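Side-chain contacts in odorant-binding protein 2a (Homo sapiens, PDB 4RUN), which binds and transports small hydrophobic volatile molecules, with a higher affinity for aldehydes and large fatty acids: residues K17-D22 with R29-V34; A49-M54 with I60-L65; G111-R116 with E126-L131. The protein carries 2 engineered substitutions. All blocks are in the same frame, centred on the assembly; numbering follows the deposited sequence.

Contact 1. Residues K17-D22 with R29-V34; sequences KAMVVD and RRPRKV
Met19 and Val21 of strand 12-21 meet Pro31 and Arg30 in a small, buried side-chain contact between the first strand of the barrel and the connection leading to strand 33-41. No hydrogen bond joins the two segments, and the backbones stay well apart: the CA atoms of Met19 and Pro31 are separated by 8.9 Å. Met19 bridges that gap. Its CG lies opposite the backbone nitrogen (chi1 -173°), and the chain runs on extended, so that its sulfur and methyl end meet one side of the proline ring. Met19 CE is 3.7 Å from Pro31 CG, and Met19 SD is 3.8 Å from the same Pro31 CG; Pro31 CD is slightly farther off. The two side chains cross at about a right angle, the methionine presenting its end and the proline its CG-CD side.

Two residues along, Val21 also directs its side chain at the connection. Arg30 leaves its backbone alongside the contact rather than at it, and its extended chain carries the guanidinium toward Val21, NH2 coming 4.2 Å from Val21 CG2, which lies obliquely to the guanidinium plane. The same NH2 has a weak, long ion pair with Asp141. Phe143 of strand 142-143 touches Met19, Val21 and Arg30 alike. Val20, between the two strand residues, points the other way and packs on Val132 of helix 122-134. Packing of a side chain of strand 12-21 on the long connection to strand 33-41 fits the lipocalin fold, in which the loop after the first strand folds over one end of the barrel.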
loop_
_atom_site.group_PDB
_atom_site.type_symbol
_atom_site.label_atom_id
_atom_site.label_comp_id
_atom_site.label_asym_id
_atom_site.label_seq_id
_atom_site.Cartn_x
_atom_site.Cartn_y
_atom_site.Cartn_z
ATOM N N LYS A 17 -2.252 7.553 0.434
ATOM C CA LYS A 17 -2.473 8.848 -0.215
ATOM C C LYS A 17 -2.435 8.757 -1.728
ATOM O O LYS A 17 -3.050 9.549 -2.425
ATOM C CB LYS A 17 -1.407 9.825 0.259
ATOM C CG LYS A 17 -1.326 9.943 1.773
ATOM C CD LYS A 17 -0.160 10.807 2.192
ATOM C CE LYS A 17 -0.309 11.201 3.642
ATOM N NZ LYS A 17 0.837 11.997 4.152
ATOM N N ALA A 18 -1.698 7.789 -2.242
ATOM C CA ALA A 18 -1.656 7.573 -3.671
ATOM C C ALA A 18 -1.336 6.134 -3.905
ATOM O O ALA A 18 -0.834 5.456 -3.011
ATOM C CB ALA A 18 -0.608 8.452 -4.318
ATOM N N MET A 19 -1.626 5.678 -5.114
ATOM C CA MET A 19 -1.532 4.279 -5.465
ATOM C C MET A 19 -1.071 4.154 -6.925
ATOM O O MET A 19 -1.394 5.011 -7.745
ATOM C CB MET A 19 -2.897 3.684 -5.220
ATOM C CG MET A 19 -2.998 2.188 -5.353
ATOM S SD MET A 19 -4.354 1.557 -4.326
ATOM C CE MET A 19 -4.100 -0.184 -4.718
ATOM N N VAL A 20 -0.299 3.114 -7.239
ATOM C CA VAL A 20 0.191 2.843 -8.610
ATOM C C VAL A 20 0.239 1.348 -8.766
ATOM O O VAL A 20 0.510 0.615 -7.804
ATOM C CB VAL A 20 1.582 3.469 -8.926
ATOM C CG1 VAL A 20 2.726 2.692 -8.295
ATOM C CG2 VAL A 20 1.822 3.588 -10.425
ATOM N N VAL A 21 -0.020 0.916 -9.995
ATOM C CA VAL A 21 -0.205 -0.483 -10.330
ATOM C C VAL A 21 0.450 -0.777 -11.677
ATOM O O VAL A 21 0.524 0.105 -12.518
ATOM C CB VAL A 21 -1.699 -0.790 -10.464
ATOM C CG1 VAL A 21 -2.340 -0.934 -9.089
ATOM C CG2 VAL A 21 -2.414 0.279 -11.307
ATOM N N ASP A 22 0.914 -2.004 -11.906
ATOM C CA ASP A 22 1.467 -2.324 -13.216
ATOM C C ASP A 22 0.381 -2.266 -14.281
ATOM O O ASP A 22 -0.813 -2.263 -13.977
ATOM C CB ASP A 22 2.240 -3.655 -13.211
ATOM C CG ASP A 22 1.396 -4.846 -12.831
ATOM O OD1 ASP A 22 0.260 -4.984 -13.330
ATOM O OD2 ASP A 22 1.900 -5.701 -12.069
ATOM N N ARG A 29 -10.505 -3.040 -11.231
ATOM C CA ARG A 29 -9.997 -3.555 -9.963
ATOM C C ARG A 29 -9.477 -2.481 -8.996
ATOM O O ARG A 29 -9.175 -2.785 -7.847
ATOM C CB ARG A 29 -8.868 -4.546 -10.232
ATOM C CG ARG A 29 -8.863 -5.695 -9.262
ATOM C CD ARG A 29 -7.844 -6.763 -9.599
ATOM N NE ARG A 29 -7.545 -7.471 -8.358
ATOM C CZ ARG A 29 -8.280 -8.453 -7.852
ATOM N NH1 ARG A 29 -9.351 -8.906 -8.498
ATOM N NH2 ARG A 29 -7.922 -9.002 -6.697
ATOM N N ARG A 30 -9.355 -1.237 -9.451
ATOM C CA ARG A 30 -8.789 -0.175 -8.621
ATOM C C ARG A 30 -9.682 0.293 -7.469
ATOM O O ARG A 30 -10.850 0.581 -7.687
ATOM C CB ARG A 30 -8.528 1.056 -9.457
ATOM C CG ARG A 30 -7.589 0.821 -10.612
ATOM C CD ARG A 30 -7.321 2.100 -11.346
ATOM N NE ARG A 30 -6.347 1.883 -12.402
ATOM C CZ ARG A 30 -5.690 2.858 -13.015
ATOM N NH1 ARG A 30 -5.912 4.133 -12.688
ATOM N NH2 ARG A 30 -4.811 2.550 -13.949
ATOM N N PRO A 31 -9.123 0.407 -6.256
ATOM C CA PRO A 31 -9.800 1.031 -5.140
ATOM C C PRO A 31 -10.295 2.451 -5.447
ATOM O O PRO A 31 -9.513 3.278 -5.891
ATOM C CB PRO A 31 -8.713 1.083 -4.072
ATOM C CG PRO A 31 -7.795 -0.041 -4.400
ATOM C CD PRO A 31 -7.805 -0.122 -5.875
ATOM N N ARG A 32 -11.588 2.706 -5.245
ATOM C CA ARG A 32 -12.155 4.037 -5.386
ATOM C C ARG A 32 -11.922 4.785 -4.108
ATOM O O ARG A 32 -11.636 5.972 -4.125
ATOM C CB ARG A 32 -13.667 4.000 -5.594
ATOM C CG ARG A 32 -14.131 3.468 -6.935
ATOM C CD ARG A 32 -15.647 3.296 -6.941
ATOM N NE ARG A 32 -16.355 4.457 -6.368
ATOM C CZ ARG A 32 -17.236 4.430 -5.354
ATOM N NH1 ARG A 32 -17.570 3.298 -4.745
ATOM N NH2 ARG A 32 -17.799 5.559 -4.934
ATOM N N LYS A 33 -12.115 4.086 -2.996
ATOM C CA LYS A 33 -12.024 4.668 -1.673
ATOM C C LYS A 33 -11.165 3.751 -0.852
ATOM O O LYS A 33 -10.912 2.642 -1.255
ATOM C CB LYS A 33 -13.410 4.797 -1.045
ATOM C CG LYS A 33 -14.391 5.572 -1.918
ATOM C CD LYS A 33 -15.791 5.635 -1.324
ATOM C CE LYS A 33 -16.538 6.856 -1.836
ATOM N NZ LYS A 33 -17.910 6.948 -1.273
ATOM N N VAL A 34 -10.711 4.224 0.297
ATOM C CA VAL A 34 -9.842 3.440 1.162
ATOM C C VAL A 34 -9.856 4.004 2.583
ATOM O O VAL A 34 -9.863 5.215 2.773
ATOM C CB VAL A 34 -8.400 3.411 0.608
ATOM C CG1 VAL A 34 -7.759 4.790 0.709
ATOM C CG2 VAL A 34 -7.565 2.369 1.340
#

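Contact 2. Residues A49-M54 with I60-L65; sequences ATFTFM and IQKKIL
Phe51 and Lys62 form a hydrogen-bonded antiparallel pair whose side chains run side by side. Lys62 CB sits over one face of the Phe51 ring, toward its rim, in a CH-pi contact 3.8 Å from the centroid, while Ile64 CD1 meets the ring edge at CE1. Phe53 repeats the theme: Ile60 CB lies over one face, 4.1 Å from the centroid, and Lys62 CG approaches the edge at CE1. Both phenylalanines hold CG between backbone N and carbonyl carbon (chi1 59° for Phe51 and 63° for Phe53), which tips the rings across onto strand 58-66. On the other face of the sheet, Thr50 CG2 touches Lys63 CG at 3.6 Å, and Thr52 CG2 comes 4.0 Å from Gln61 NE2.

Paired backbone bonds fix this register: Ala49 with Ile64, Phe51 with Lys62 and Phe53 with Ile60 each exchange two. Among them, Ile64 N gives a 2.8 Å bond to Ala49 O. Farther out, Lys62 bends at chi2 and its NZ bonds a citrate, probably from the crystallisation liquor. Strand 47-55 is flanked on its other side by strand 33-41, where Phe51 rests on Ser35 and Val37, and Thr50 OG1 bonds Lys38 O.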
loop_
_atom_site.group_PDB
_atom_site.type_symbol
_atom_site.label_atom_id
_atom_site.label_comp_id
_atom_site.label_asym_id
_atom_site.label_seq_id
_atom_site.Cartn_x
_atom_site.Cartn_y
_atom_site.Cartn_z
ATOM N N ALA A 49 -1.916 -5.931 9.217
ATOM C CA ALA A 49 -2.497 -4.701 8.719
ATOM C C ALA A 49 -3.972 -4.949 8.458
ATOM O O ALA A 49 -4.330 -5.953 7.856
ATOM C CB ALA A 49 -1.794 -4.270 7.442
ATOM N N THR A 50 -4.817 -4.020 8.896
ATOM C CA THR A 50 -6.268 -4.114 8.692
ATOM C C THR A 50 -6.766 -2.846 8.019
ATOM O O THR A 50 -6.387 -1.753 8.417
ATOM C CB THR A 50 -7.042 -4.348 10.012
ATOM O OG1 THR A 50 -6.638 -3.401 11.010
ATOM C CG2 THR A 50 -6.791 -5.741 10.525
ATOM N N PHE A 51 -7.583 -2.995 6.979
ATOM C CA PHE A 51 -8.149 -1.850 6.267
ATOM C C PHE A 51 -9.310 -2.296 5.386
ATOM O O PHE A 51 -9.549 -3.489 5.199
ATOM C CB PHE A 51 -7.101 -1.161 5.394
ATOM C CG PHE A 51 -6.495 -2.059 4.366
ATOM C CD1 PHE A 51 -5.397 -2.843 4.679
ATOM C CD2 PHE A 51 -7.018 -2.125 3.081
ATOM C CE1 PHE A 51 -4.832 -3.679 3.735
ATOM C CE2 PHE A 51 -6.457 -2.961 2.125
ATOM C CZ PHE A 51 -5.364 -3.741 2.456
ATOM N N THR A 52 -10.032 -1.315 4.855
ATOM C CA THR A 52 -11.119 -1.568 3.926
ATOM C C THR A 52 -10.973 -0.646 2.735
ATOM O O THR A 52 -10.309 0.387 2.821
ATOM C CB THR A 52 -12.489 -1.339 4.590
ATOM O OG1 THR A 52 -12.660 0.044 4.917
ATOM C CG2 THR A 52 -12.610 -2.162 5.852
ATOM N N PHE A 53 -11.581 -1.024 1.623
ATOM C CA PHE A 53 -11.608 -0.163 0.451
ATOM C C PHE A 53 -12.782 -0.516 -0.434
ATOM O O PHE A 53 -13.331 -1.605 -0.329
ATOM C CB PHE A 53 -10.312 -0.267 -0.339
ATOM C CG PHE A 53 -10.046 -1.625 -0.913
ATOM C CD1 PHE A 53 -9.330 -2.565 -0.190
ATOM C CD2 PHE A 53 -10.483 -1.952 -2.185
ATOM C CE1 PHE A 53 -9.068 -3.810 -0.717
ATOM C CE2 PHE A 53 -10.234 -3.202 -2.710
ATOM C CZ PHE A 53 -9.523 -4.131 -1.974
ATOM N N MET A 54 -13.176 0.421 -1.287
ATOM C CA MET A 54 -14.291 0.203 -2.190
ATOM C C MET A 54 -13.762 -0.092 -3.576
ATOM O O MET A 54 -12.957 0.640 -4.109
ATOM C CB MET A 54 -15.212 1.425 -2.260
ATOM C CG MET A 54 -15.912 1.797 -0.960
ATOM S SD MET A 54 -17.269 0.701 -0.585
ATOM C CE MET A 54 -18.285 0.889 -2.048
ATOM N N ILE A 60 -14.644 -3.920 0.460
ATOM C CA ILE A 60 -13.789 -5.080 0.662
ATOM C C ILE A 60 -12.915 -4.917 1.903
ATOM O O ILE A 60 -12.284 -3.884 2.112
ATOM C CB ILE A 60 -12.964 -5.381 -0.599
ATOM C CG1 ILE A 60 -13.892 -5.880 -1.705
ATOM C CG2 ILE A 60 -11.912 -6.447 -0.323
ATOM C CD1 ILE A 60 -13.389 -5.613 -3.094
ATOM N N GLN A 61 -12.919 -5.958 2.729
ATOM C CA GLN A 61 -12.235 -5.974 3.999
ATOM C C GLN A 61 -10.982 -6.804 3.878
ATOM O O GLN A 61 -11.022 -7.886 3.298
ATOM C CB GLN A 61 -13.168 -6.645 4.996
ATOM C CG GLN A 61 -12.789 -6.470 6.448
ATOM C CD GLN A 61 -13.987 -6.106 7.298
ATOM O OE1 GLN A 61 -15.072 -6.667 7.136
ATOM N NE2 GLN A 61 -13.801 -5.151 8.203
ATOM N N LYS A 62 -9.880 -6.303 4.433
ATOM C CA LYS A 62 -8.597 -6.985 4.376
ATOM C C LYS A 62 -7.989 -7.025 5.763
ATOM O O LYS A 62 -8.205 -6.135 6.580
ATOM C CB LYS A 62 -7.646 -6.268 3.422
ATOM C CG LYS A 62 -7.996 -6.413 1.951
ATOM C CD LYS A 62 -7.630 -7.789 1.412
ATOM C CE LYS A 62 -8.358 -8.085 0.109
ATOM N NZ LYS A 62 -8.104 -9.465 -0.391
ATOM N N LYS A 63 -7.235 -8.081 6.017
ATOM C CA LYS A 63 -6.571 -8.298 7.293
ATOM C C LYS A 63 -5.393 -9.181 6.963
ATOM O O LYS A 63 -5.554 -10.376 6.731
ATOM C CB LYS A 63 -7.508 -8.975 8.291
ATOM C CG LYS A 63 -6.906 -9.265 9.662
ATOM C CD LYS A 63 -8.000 -9.665 10.640
ATOM C CE LYS A 63 -7.438 -10.014 12.006
ATOM N NZ LYS A 63 -8.500 -10.384 12.986
ATOM N N ILE A 64 -4.212 -8.582 6.917
ATOM C CA ILE A 64 -3.067 -9.232 6.316
ATOM C C ILE A 64 -1.985 -9.496 7.331
ATOM O O ILE A 64 -1.441 -8.575 7.918
ATOM C CB ILE A 64 -2.473 -8.373 5.197
ATOM C CG1 ILE A 64 -3.536 -8.118 4.136
ATOM C CG2 ILE A 64 -1.247 -9.061 4.593
ATOM C CD1 ILE A 64 -3.075 -7.218 3.013
ATOM N N LEU A 65 -1.673 -10.773 7.505
ATOM C CA LEU A 65 -0.527 -11.186 8.271
ATOM C C LEU A 65 0.734 -10.892 7.462
ATOM O O LEU A 65 0.889 -11.392 6.344
ATOM C CB LEU A 65 -0.647 -12.674 8.581
ATOM C CG LEU A 65 0.488 -13.342 9.349
ATOM C CD1 LEU A 65 0.835 -12.571 10.612
ATOM C CD2 LEU A 65 0.125 -14.785 9.665
#

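Contact 3. Residues G111-R116 with E126-L131; sequences GNLVGR and EEFKKL. Engineered in segment 111-116: Asn112 (natural residue Lys).
With chi1 at -179° in both, Leu113 and Phe128 swing CG to the far side from their own nitrogens, and the two side chains slide past each other in opposite directions. The Phe128 torsion carries its ring out to the strand, where Leu113 CB lies over one face, offset toward the rim, in a CH-pi contact 3.9 Å from the centroid; the leucine torsion sets Leu113 CD1 4.1 Å from Phe128 CD1. The ring reaches past the side chain to the strand backbone: Phe128 CE1 is 3.7 Å from Leu113 N, and Gly111 O lies in the ring plane at its edge, 4.0 Å from Phe128 CZ. Asn112, an engineered residue, turns its side chain away from the helix and brings only backbone near the ring.

This is the lipocalin helix packed against the outside of the barrel; the axis of segment 126-131 passes 9.7 Å from that of strand 111-115. Ala18, Val96 and Ile142 also touch Phe128. An alanine here would probably leave a gap against the strand, with Leu113 CB losing the ring face it lies on and Gly111 O its edge neighbour. On the helix's more exposed surface, Lys130 NZ bonds Glu127 OE1 at 3.0 Å from above the carboxylate plane, and Lys129 makes a longer salt bridge with Glu126.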
loop_
_atom_site.group_PDB
_atom_site.type_symbol
_atom_site.label_atom_id
_atom_site.label_comp_id
_atom_site.label_asym_id
_atom_site.label_seq_id
_atom_site.Cartn_x
_atom_site.Cartn_y
_atom_site.Cartn_z
ATOM N N GLY A 111 2.379 -0.113 -5.869
ATOM C CA GLY A 111 3.018 0.836 -4.979
ATOM C C GLY A 111 1.995 1.711 -4.297
ATOM O O GLY A 111 1.004 2.089 -4.895
ATOM N N ASN A 112 2.230 2.034 -3.034
ATOM C CA ASN A 112 1.326 2.896 -2.303
ATOM C C ASN A 112 2.099 3.929 -1.519
ATOM O O ASN A 112 3.061 3.604 -0.823
ATOM C CB ASN A 112 0.448 2.069 -1.372
ATOM C CG ASN A 112 -0.314 0.991 -2.109
ATOM O OD1 ASN A 112 -1.250 1.278 -2.840
ATOM N ND2 ASN A 112 0.107 -0.248 -1.951
ATOM N N LEU A 113 1.691 5.179 -1.667
ATOM C CA LEU A 113 2.234 6.261 -0.887
ATOM C C LEU A 113 1.500 6.265 0.430
ATOM O O LEU A 113 0.277 6.415 0.462
ATOM C CB LEU A 113 2.032 7.588 -1.613
ATOM C CG LEU A 113 2.577 8.819 -0.895
ATOM C CD1 LEU A 113 4.081 8.716 -0.747
ATOM C CD2 LEU A 113 2.206 10.074 -1.652
ATOM N N VAL A 114 2.242 6.138 1.519
ATOM C CA VAL A 114 1.642 6.035 2.840
ATOM C C VAL A 114 2.294 6.984 3.845
ATOM O O VAL A 114 3.493 7.252 3.776
ATOM C CB VAL A 114 1.710 4.583 3.359
ATOM C CG1 VAL A 114 0.857 3.697 2.480
ATOM C CG2 VAL A 114 3.145 4.052 3.375
ATOM N N GLY A 115 1.494 7.500 4.777
ATOM C CA GLY A 115 2.011 8.386 5.804
ATOM C C GLY A 115 1.173 8.403 7.057
ATOM O O GLY A 115 0.041 7.933 7.079
ATOM N N ARG A 116 1.749 8.941 8.114
ATOM C CA ARG A 116 1.056 9.035 9.383
ATOM C C ARG A 116 0.002 10.120 9.333
ATOM O O ARG A 116 -1.078 10.010 9.924
ATOM C CB ARG A 116 2.065 9.362 10.466
ATOM C CG ARG A 116 3.075 8.255 10.665
ATOM C CD ARG A 116 2.415 7.081 11.333
ATOM N NE ARG A 116 3.393 6.137 11.840
ATOM C CZ ARG A 116 3.070 4.998 12.433
ATOM N NH1 ARG A 116 4.023 4.188 12.866
ATOM N NH2 ARG A 116 1.789 4.671 12.587
ATOM N N GLU A 126 4.900 14.097 -6.076
ATOM C CA GLU A 126 5.891 14.172 -7.129
ATOM C C GLU A 126 7.088 13.257 -6.892
ATOM O O GLU A 126 7.617 12.669 -7.832
ATOM C CB GLU A 126 6.411 15.593 -7.222
ATOM C CG GLU A 126 6.531 16.074 -8.640
ATOM C CD GLU A 126 5.182 16.344 -9.236
ATOM O OE1 GLU A 126 4.516 17.262 -8.731
ATOM O OE2 GLU A 126 4.804 15.648 -10.188
ATOM N N GLU A 127 7.543 13.189 -5.648
ATOM C CA GLU A 127 8.640 12.279 -5.294
ATOM C C GLU A 127 8.205 10.831 -5.487
ATOM O O GLU A 127 8.993 9.998 -5.942
ATOM C CB GLU A 127 9.085 12.482 -3.846
ATOM C CG GLU A 127 9.784 13.795 -3.603
ATOM C CD GLU A 127 11.016 13.952 -4.462
ATOM O OE1 GLU A 127 11.111 15.004 -5.136
ATOM O OE2 GLU A 127 11.878 13.039 -4.463
ATOM N N PHE A 128 6.945 10.560 -5.145
ATOM C CA PHE A 128 6.339 9.269 -5.370
ATOM C C PHE A 128 6.363 8.896 -6.842
ATOM O O PHE A 128 6.759 7.800 -7.196
ATOM C CB PHE A 128 4.905 9.298 -4.893
ATOM C CG PHE A 128 4.190 7.992 -5.057
ATOM C CD1 PHE A 128 4.632 6.875 -4.381
ATOM C CD2 PHE A 128 3.060 7.889 -5.857
ATOM C CE1 PHE A 128 3.969 5.673 -4.498
ATOM C CE2 PHE A 128 2.387 6.683 -5.981
ATOM C CZ PHE A 128 2.849 5.575 -5.292
ATOM N N LYS A 129 5.953 9.827 -7.692
ATOM C CA LYS A 129 5.965 9.623 -9.133
ATOM C C LYS A 129 7.378 9.328 -9.623
ATOM O O LYS A 129 7.594 8.357 -10.338
ATOM C CB LYS A 129 5.417 10.871 -9.808
ATOM C CG LYS A 129 5.445 10.889 -11.320
ATOM C CD LYS A 129 4.732 12.153 -11.792
ATOM C CE LYS A 129 5.240 12.649 -13.135
ATOM N NZ LYS A 129 4.883 14.082 -13.355
ATOM N N LYS A 130 8.327 10.181 -9.253
ATOM C CA LYS A 130 9.752 9.986 -9.593
ATOM C C LYS A 130 10.252 8.608 -9.193
ATOM O O LYS A 130 10.918 7.938 -9.967
ATOM C CB LYS A 130 10.627 11.028 -8.883
ATOM C CG LYS A 130 10.479 12.444 -9.385
ATOM C CD LYS A 130 10.985 13.413 -8.322
ATOM C CE LYS A 130 11.452 14.731 -8.919
ATOM N NZ LYS A 130 11.136 15.868 -8.011
ATOM N N LEU A 131 9.960 8.203 -7.963
ATOM C CA LEU A 131 10.424 6.913 -7.468
ATOM C C LEU A 131 9.725 5.775 -8.220
ATOM O O LEU A 131 10.332 4.769 -8.587
ATOM C CB LEU A 131 10.178 6.802 -5.965
ATOM C CG LEU A 131 10.456 5.437 -5.308
ATOM C CD1 LEU A 131 10.752 5.609 -3.817
ATOM C CD2 LEU A 131 9.312 4.444 -5.525
#

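How the contacts relate
Contacts 1 and 2 meet in one sheet, where strands 33-41 and 47-55 are neighbours; their centres lie about 13 Å apart. Probable hydrogen bonds join them, Arg32 N to Met54 O at 2.7 Å and Met54 N to Lys33 O at 3.2 Å. Contact 3 adjoins contact 1, about 12 Å between centres, through probable bonds such as Lys17 N to Leu113 O at 2.8 Å. Strand 12-21 alternates: Ala18 CB lies 3.9 Å from Phe128 CE2, while Met19 faces the other side. Contacts 2 and 3, about 20 Å apart between centres, do not touch. Citrate is hydrogen-bonded by Lys62 and weakly by Arg29; hydrophobic ligands would be expected inside the barrel, as in other lipocalins.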